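Local coordinates for protein Xyn30D (Paenibacillus barcinonensis, PDB 4QB6) that probably cleaves glucuronoxylan as a family 30 xylanase; its attached CBM35 module, the part in this structure, binds calcium and glucuronic acid-bearing sugars, at residues Y40-E54 with G64-W78. Numbering follows the deposited sequence.
Sequences YEAETGTTLTDAVVE and GYVNFNAYTNSAIEW. With CA (calcium ion), chain D; CA (calcium ion), chain C; GCU (alpha-D-glucopyranuronic acid), chain B.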
loop_
_atom_site.group_PDB
_atom_site.type_symbol
_atom_site.label_atom_id
_atom_site.label_comp_id
_atom_site.label_asym_id
_atom_site.label_seq_id
_atom_site.Cartn_x
_atom_site.Cartn_y
_atom_site.Cartn_z
ATOM N N TYR A 40 -8.816 -3.549 -1.602
ATOM C CA TYR A 40 -8.211 -3.564 -2.934
ATOM C C TYR A 40 -6.922 -4.352 -2.822
ATOM O O TYR A 40 -6.029 -3.976 -2.043
ATOM C CB TYR A 40 -7.893 -2.162 -3.395
ATOM C CG TYR A 40 -9.083 -1.222 -3.453
ATOM C CD1 TYR A 40 -9.468 -0.503 -2.350
ATOM C CD2 TYR A 40 -9.864 -1.106 -4.602
ATOM C CE1 TYR A 40 -10.580 0.353 -2.370
ATOM C CE2 TYR A 40 -10.956 -0.260 -4.644
ATOM C CZ TYR A 40 -11.291 0.478 -3.542
ATOM O OH TYR A 40 -12.412 1.317 -3.580
ATOM N N GLU A 41 -6.781 -5.443 -3.575
ATOM C CA GLU A 41 -5.545 -6.223 -3.609
ATOM C C GLU A 41 -4.380 -5.428 -4.188
ATOM O O GLU A 41 -4.523 -4.660 -5.121
ATOM C CB GLU A 41 -5.723 -7.475 -4.456
ATOM C CG GLU A 41 -6.654 -8.527 -3.873
ATOM C CD GLU A 41 -6.255 -9.016 -2.480
ATOM O OE1 GLU A 41 -5.074 -8.820 -2.087
ATOM O OE2 GLU A 41 -7.102 -9.585 -1.740
ATOM N N ALA A 42 -3.191 -5.631 -3.651
ATOM C CA ALA A 42 -2.015 -4.951 -4.223
ATOM C C ALA A 42 -1.612 -5.523 -5.563
ATOM O O ALA A 42 -1.034 -4.814 -6.380
ATOM C CB ALA A 42 -0.864 -5.053 -3.239
ATOM N N GLU A 43 -1.911 -6.799 -5.779
ATOM C CA GLU A 43 -1.384 -7.554 -6.900
ATOM C C GLU A 43 -2.236 -7.482 -8.149
ATOM O O GLU A 43 -1.730 -7.882 -9.215
ATOM C CB GLU A 43 -1.173 -9.025 -6.516
ATOM C CG GLU A 43 -2.427 -9.788 -6.135
ATOM C CD GLU A 43 -2.781 -9.713 -4.670
ATOM O OE1 GLU A 43 -3.562 -10.538 -4.202
ATOM O OE2 GLU A 43 -2.300 -8.795 -3.932
ATOM N N THR A 44 -3.469 -7.018 -8.057
ATOM C CA THR A 44 -4.359 -6.927 -9.232
ATOM C C THR A 44 -5.127 -5.584 -9.108
ATOM O O THR A 44 -5.397 -5.151 -8.006
ATOM C CB THR A 44 -5.286 -8.173 -9.280
ATOM O OG1 THR A 44 -5.953 -8.328 -8.016
ATOM C CG2 THR A 44 -4.502 -9.446 -9.590
ATOM N N GLY A 45 -5.451 -4.915 -10.234
ATOM C CA GLY A 45 -6.033 -3.543 -10.256
ATOM C C GLY A 45 -5.007 -2.415 -10.035
ATOM O O GLY A 45 -5.346 -1.227 -9.715
ATOM N N THR A 46 -3.732 -2.802 -10.245
ATOM C CA THR A 46 -2.632 -1.928 -9.977
ATOM C C THR A 46 -1.627 -1.909 -11.127
ATOM O O THR A 46 -1.545 -2.852 -11.949
ATOM C CB THR A 46 -1.878 -2.363 -8.695
ATOM O OG1 THR A 46 -1.431 -3.716 -8.855
ATOM C CG2 THR A 46 -2.744 -2.241 -7.469
ATOM N N THR A 47 -0.873 -0.835 -11.150
ATOM C CA THR A 47 0.300 -0.724 -12.023
ATOM C C THR A 47 1.531 -0.794 -11.129
ATOM O O THR A 47 1.621 -0.058 -10.122
ATOM C CB THR A 47 0.260 0.606 -12.775
ATOM O OG1 THR A 47 -0.933 0.639 -13.572
ATOM C CG2 THR A 47 1.490 0.783 -13.641
ATOM N N LEU A 48 2.459 -1.651 -11.473
ATOM C CA LEU A 48 3.673 -1.883 -10.700
ATOM C C LEU A 48 4.868 -1.309 -11.395
ATOM O O LEU A 48 4.968 -1.427 -12.644
ATOM C CB LEU A 48 3.879 -3.383 -10.498
ATOM C CG LEU A 48 2.702 -4.116 -9.857
ATOM C CD1 LEU A 48 3.020 -5.577 -9.627
ATOM C CD2 LEU A 48 2.336 -3.454 -8.517
ATOM N N THR A 49 5.771 -0.708 -10.649
ATOM C CA THR A 49 7.037 -0.181 -11.180
ATOM C C THR A 49 8.158 -0.781 -10.370
ATOM O O THR A 49 8.236 -0.583 -9.160
ATOM C CB THR A 49 7.081 1.345 -11.076
ATOM O OG1 THR A 49 5.956 1.893 -11.775
ATOM C CG2 THR A 49 8.356 1.903 -11.710
ATOM N N ASP A 50 9.030 -1.554 -11.016
ATOM C CA ASP A 50 10.119 -2.233 -10.315
ATOM C C ASP A 50 9.606 -2.972 -9.064
ATOM O O ASP A 50 10.207 -2.903 -7.991
ATOM C CB ASP A 50 11.259 -1.266 -9.958
ATOM C CG ASP A 50 12.054 -0.832 -11.181
ATOM O OD1 ASP A 50 12.518 -1.705 -11.946
ATOM O OD2 ASP A 50 12.264 0.383 -11.321
ATOM N N ALA A 51 8.541 -3.722 -9.278
ATOM C CA ALA A 51 7.864 -4.479 -8.206
ATOM C C ALA A 51 7.178 -5.631 -8.880
ATOM O O ALA A 51 6.746 -5.477 -10.037
ATOM C CB ALA A 51 6.863 -3.610 -7.465
ATOM N N VAL A 52 7.058 -6.753 -8.196
ATOM C CA VAL A 52 6.548 -7.977 -8.784
ATOM C C VAL A 52 5.564 -8.665 -7.861
ATOM O O VAL A 52 5.629 -8.524 -6.640
ATOM C CB VAL A 52 7.690 -8.953 -9.140
ATOM C CG1 VAL A 52 8.601 -8.360 -10.221
ATOM C CG2 VAL A 52 8.498 -9.350 -7.931
ATOM N N VAL A 53 4.637 -9.410 -8.428
ATOM C CA VAL A 53 3.719 -10.225 -7.675
ATOM C C VAL A 53 4.394 -11.524 -7.266
ATOM O O VAL A 53 5.048 -12.180 -8.102
ATOM C CB VAL A 53 2.448 -10.528 -8.500
ATOM C CG1 VAL A 53 1.499 -11.429 -7.722
ATOM C CG2 VAL A 53 1.750 -9.235 -8.857
ATOM N N GLU A 54 4.218 -11.915 -6.008
ATOM C CA GLU A 54 4.761 -13.160 -5.519
ATOM C C GLU A 54 3.820 -13.845 -4.577
ATOM O O GLU A 54 2.774 -13.305 -4.166
ATOM C CB GLU A 54 6.116 -12.936 -4.855
ATOM C CG GLU A 54 7.170 -12.496 -5.878
ATOM C CD GLU A 54 8.532 -12.245 -5.290
ATOM O OE1 GLU A 54 8.568 -11.897 -4.085
ATOM O OE2 GLU A 54 9.540 -12.352 -6.070
ATOM N N GLY A 64 -1.931 -13.143 -4.220
ATOM C CA GLY A 64 -0.546 -12.967 -3.847
ATOM C C GLY A 64 -0.331 -11.673 -3.103
ATOM O O GLY A 64 -1.221 -11.184 -2.445
ATOM N N TYR A 65 0.891 -11.164 -3.227
ATOM C CA TYR A 65 1.273 -9.883 -2.644
ATOM C C TYR A 65 2.300 -9.277 -3.557
ATOM O O TYR A 65 2.800 -9.931 -4.483
ATOM C CB TYR A 65 1.804 -10.043 -1.203
ATOM C CG TYR A 65 2.966 -10.984 -1.096
ATOM C CD1 TYR A 65 4.262 -10.557 -1.299
ATOM C CD2 TYR A 65 2.777 -12.331 -0.788
ATOM C CE1 TYR A 65 5.326 -11.423 -1.248
ATOM C CE2 TYR A 65 3.829 -13.210 -0.714
ATOM C CZ TYR A 65 5.112 -12.750 -0.938
ATOM O OH TYR A 65 6.151 -13.660 -0.877
ATOM N N VAL A 66 2.636 -8.018 -3.302
ATOM C CA VAL A 66 3.642 -7.330 -4.137
ATOM C C VAL A 66 4.939 -7.189 -3.363
ATOM O O VAL A 66 4.937 -6.753 -2.196
ATOM C CB VAL A 66 3.126 -5.976 -4.604
ATOM C CG1 VAL A 66 4.235 -5.202 -5.304
ATOM C CG2 VAL A 66 1.932 -6.169 -5.515
ATOM N N ASN A 67 6.039 -7.520 -4.021
ATOM C CA ASN A 67 7.357 -7.346 -3.512
ATOM C C ASN A 67 8.000 -6.171 -4.236
ATOM O O ASN A 67 8.161 -6.211 -5.465
ATOM C CB ASN A 67 8.126 -8.652 -3.763
ATOM C CG ASN A 67 9.529 -8.590 -3.280
ATOM O OD1 ASN A 67 9.990 -7.553 -2.857
ATOM N ND2 ASN A 67 10.248 -9.699 -3.361
ATOM N N PHE A 68 8.304 -5.083 -3.530
ATOM C CA PHE A 68 9.076 -3.973 -4.123
ATOM C C PHE A 68 10.488 -4.440 -4.365
ATOM O O PHE A 68 11.093 -4.997 -3.487
ATOM C CB PHE A 68 9.124 -2.766 -3.174
ATOM C CG PHE A 68 7.789 -2.127 -2.835
ATOM C CD1 PHE A 68 7.287 -1.069 -3.595
ATOM C CD2 PHE A 68 7.078 -2.524 -1.698
ATOM C CE1 PHE A 68 6.135 -0.436 -3.214
ATOM C CE2 PHE A 68 5.908 -1.872 -1.353
ATOM C CZ PHE A 68 5.429 -0.849 -2.116
ATOM N N ASN A 69 11.043 -4.172 -5.537
ATOM C CA ASN A 69 12.423 -4.619 -5.772
ATOM C C ASN A 69 13.499 -3.593 -5.626
ATOM O O ASN A 69 14.641 -3.948 -5.288
ATOM C CB ASN A 69 12.543 -5.259 -7.132
ATOM C CG ASN A 69 11.751 -6.534 -7.223
ATOM O OD1 ASN A 69 10.913 -6.665 -8.087
ATOM N ND2 ASN A 69 11.953 -7.434 -6.262
ATOM N N ALA A 70 13.187 -2.337 -5.838
ATOM C CA ALA A 70 14.203 -1.274 -5.821
ATOM C C ALA A 70 14.143 -0.486 -4.538
ATOM O O ALA A 70 13.050 -0.167 -4.012
ATOM C CB ALA A 70 14.038 -0.342 -6.998
ATOM N N TYR A 71 15.300 -0.089 -4.041
ATOM C CA TYR A 71 15.363 0.676 -2.825
ATOM C C TYR A 71 14.700 2.033 -2.974
ATOM O O TYR A 71 14.130 2.538 -1.979
ATOM C CB TYR A 71 16.800 0.816 -2.283
ATOM C CG TYR A 71 17.161 -0.343 -1.398
ATOM C CD1 TYR A 71 17.410 -1.604 -1.915
ATOM C CD2 TYR A 71 17.243 -0.177 -0.023
ATOM C CE1 TYR A 71 17.723 -2.664 -1.069
ATOM C CE2 TYR A 71 17.528 -1.236 0.806
ATOM C CZ TYR A 71 17.768 -2.458 0.275
ATOM O OH TYR A 71 18.072 -3.506 1.128
ATOM N N THR A 72 14.777 2.623 -4.178
ATOM C CA THR A 72 14.069 3.853 -4.516
ATOM C C THR A 72 13.305 3.692 -5.798
ATOM O O THR A 72 13.715 2.970 -6.712
ATOM C CB THR A 72 15.007 5.063 -4.707
ATOM O OG1 THR A 72 15.856 4.913 -5.847
ATOM C CG2 THR A 72 15.801 5.227 -3.532
ATOM N N ASN A 73 12.166 4.375 -5.849
ATOM C CA ASN A 73 11.384 4.480 -7.062
ATOM C C ASN A 73 10.660 3.234 -7.523
ATOM O O ASN A 73 10.154 3.175 -8.646
ATOM C CB ASN A 73 12.174 5.185 -8.212
ATOM C CG ASN A 73 12.455 6.624 -7.895
ATOM O OD1 ASN A 73 13.542 7.140 -8.228
ATOM N ND2 ASN A 73 11.543 7.269 -7.246
ATOM N N SER A 74 10.547 2.207 -6.680
ATOM C CA SER A 74 9.578 1.149 -6.950
ATOM C C SER A 74 8.234 1.661 -6.483
ATOM O O SER A 74 8.163 2.489 -5.582
ATOM C CB SER A 74 9.880 -0.170 -6.241
ATOM O OG SER A 74 11.013 -0.850 -6.745
ATOM N N ALA A 75 7.182 1.171 -7.099
ATOM C CA ALA A 75 5.844 1.732 -6.827
ATOM C C ALA A 75 4.741 0.753 -7.074
ATOM O O ALA A 75 4.832 -0.127 -7.941
ATOM C CB ALA A 75 5.597 2.984 -7.651
ATOM N N ILE A 76 3.659 0.927 -6.313
ATOM C CA ILE A 76 2.366 0.330 -6.590
ATOM C C ILE A 76 1.361 1.449 -6.743
ATOM O O ILE A 76 1.270 2.311 -5.860
ATOM C CB ILE A 76 1.908 -0.580 -5.418
ATOM C CG1 ILE A 76 2.938 -1.635 -5.081
ATOM C CG2 ILE A 76 0.549 -1.183 -5.746
ATOM C CD1 ILE A 76 2.630 -2.379 -3.786
ATOM N N GLU A 77 0.622 1.470 -7.851
ATOM C CA GLU A 77 -0.419 2.455 -8.056
ATOM C C GLU A 77 -1.755 1.781 -8.239
ATOM O O GLU A 77 -1.911 0.949 -9.135
ATOM C CB GLU A 77 -0.112 3.278 -9.307
ATOM C CG GLU A 77 -1.142 4.379 -9.552
ATOM C CD GLU A 77 -0.944 5.204 -10.815
ATOM O OE1 GLU A 77 -0.182 4.788 -11.710
ATOM O OE2 GLU A 77 -1.649 6.245 -10.947
ATOM N N TRP A 78 -2.696 2.094 -7.352
ATOM C CA TRP A 78 -4.097 1.712 -7.497
ATOM C C TRP A 78 -4.763 2.766 -8.340
ATOM O O TRP A 78 -4.725 3.944 -8.043
ATOM C CB TRP A 78 -4.764 1.621 -6.127
ATOM C CG TRP A 78 -4.372 0.442 -5.320
ATOM C CD1 TRP A 78 -5.009 -0.765 -5.287
ATOM C CD2 TRP A 78 -3.266 0.341 -4.411
ATOM N NE1 TRP A 78 -4.373 -1.600 -4.421
ATOM C CE2 TRP A 78 -3.300 -0.959 -3.873
ATOM C CE3 TRP A 78 -2.246 1.210 -4.004
ATOM C CZ2 TRP A 78 -2.392 -1.398 -2.926
ATOM C CZ3 TRP A 78 -1.336 0.776 -3.074
ATOM C CH2 TRP A 78 -1.402 -0.532 -2.550
HETATM CA CA CA D . -3.049 -9.793 -1.852
HETATM CA CA CA C . 11.542 -6.338 -1.561
HETATM C C1 GCU B . 13.606 -11.348 0.880
HETATM C C2 GCU B . 12.171 -11.791 0.769
HETATM C C3 GCU B . 11.346 -10.834 -0.064
HETATM C C4 GCU B . 11.545 -9.359 0.483
HETATM C C5 GCU B . 13.027 -9.040 0.462
HETATM C C6 GCU B . 13.335 -7.685 0.951
HETATM O O2 GCU B . 12.110 -13.160 0.291
HETATM O O3 GCU B . 9.950 -11.114 -0.071
HETATM O O4 GCU B . 10.891 -8.452 -0.431
HETATM O O5 GCU B . 13.628 -9.990 1.317
HETATM O O6A GCU B . 12.792 -6.716 0.403
HETATM O O6B GCU B . 14.116 -7.534 1.882
HETATM O O HOH W 1 14.138 2.168 -9.331
HETATM O O HOH W 2 11.587 -10.455 -6.432
HETATM O O HOH W 3 9.358 -5.714 -0.620
HETATM O O HOH W 4 13.039 -7.694 -2.875
#
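Asn-67 N gives Val-52 O a short, nearly straight bond (2.8 Å, 174° at the hydrogen) in the antiparallel hairpin 51-54/65-68. The Asn-67 side chain, CG anti to the backbone N (chi1 180°), reaches toward the sugar pocket, where an amide suits both neighbours: OD1 ligates a calcium ion at 2.4 Å, while ND2 donates to Glu-54 OE1 at 2.9 Å from above the carboxylate plane, a tentative bond because Glu-54 has two conformers. Phe-68 O, Glu-152, two waters and two oxygens of glucuronic acid also bind this metal, tying protein to ligand. At the hairpin's other end, Gly-64 O meets a second calcium at 2.4 Å beside the bidentate carboxylate of Glu-43, with Glu-41 OE1, Thr-61 and Asp-157 completing the site; a side chain on Gly-64 would run into Glu-54 O. The Trp-78 indole packs against the loop joining strands 38-41 and 46-49: NE1 donates to Glu-41 O at 3.1 Å from above the carbonyl plane, and CZ2 rests against Ala-42. Thr-46 turns OG1 back to Ala-42 O (2.7 Å), which lays CG2 over the five-membered indole ring, a CH-pi contact 3.5 Å from its centroid. Replacing Trp-78 with an alanine would probably leave Glu-41 O without this donor and open a gap beside Ala-42 and below the Thr-46 methyl. On the same sheet face as Trp-78, apolar Leu-48 and Ile-76 pack side by side, Leu-48 CD2 reaching Ile-76 CG1 (3.9 Å) and Val-66 CG2. Strand 46-49 edges a five-stranded sheet beside 72-83, strand 38-41 borders the facing four-stranded sheet of this beta-sandwich, and hairpin 51-54/65-68 lies beside strand 155-163.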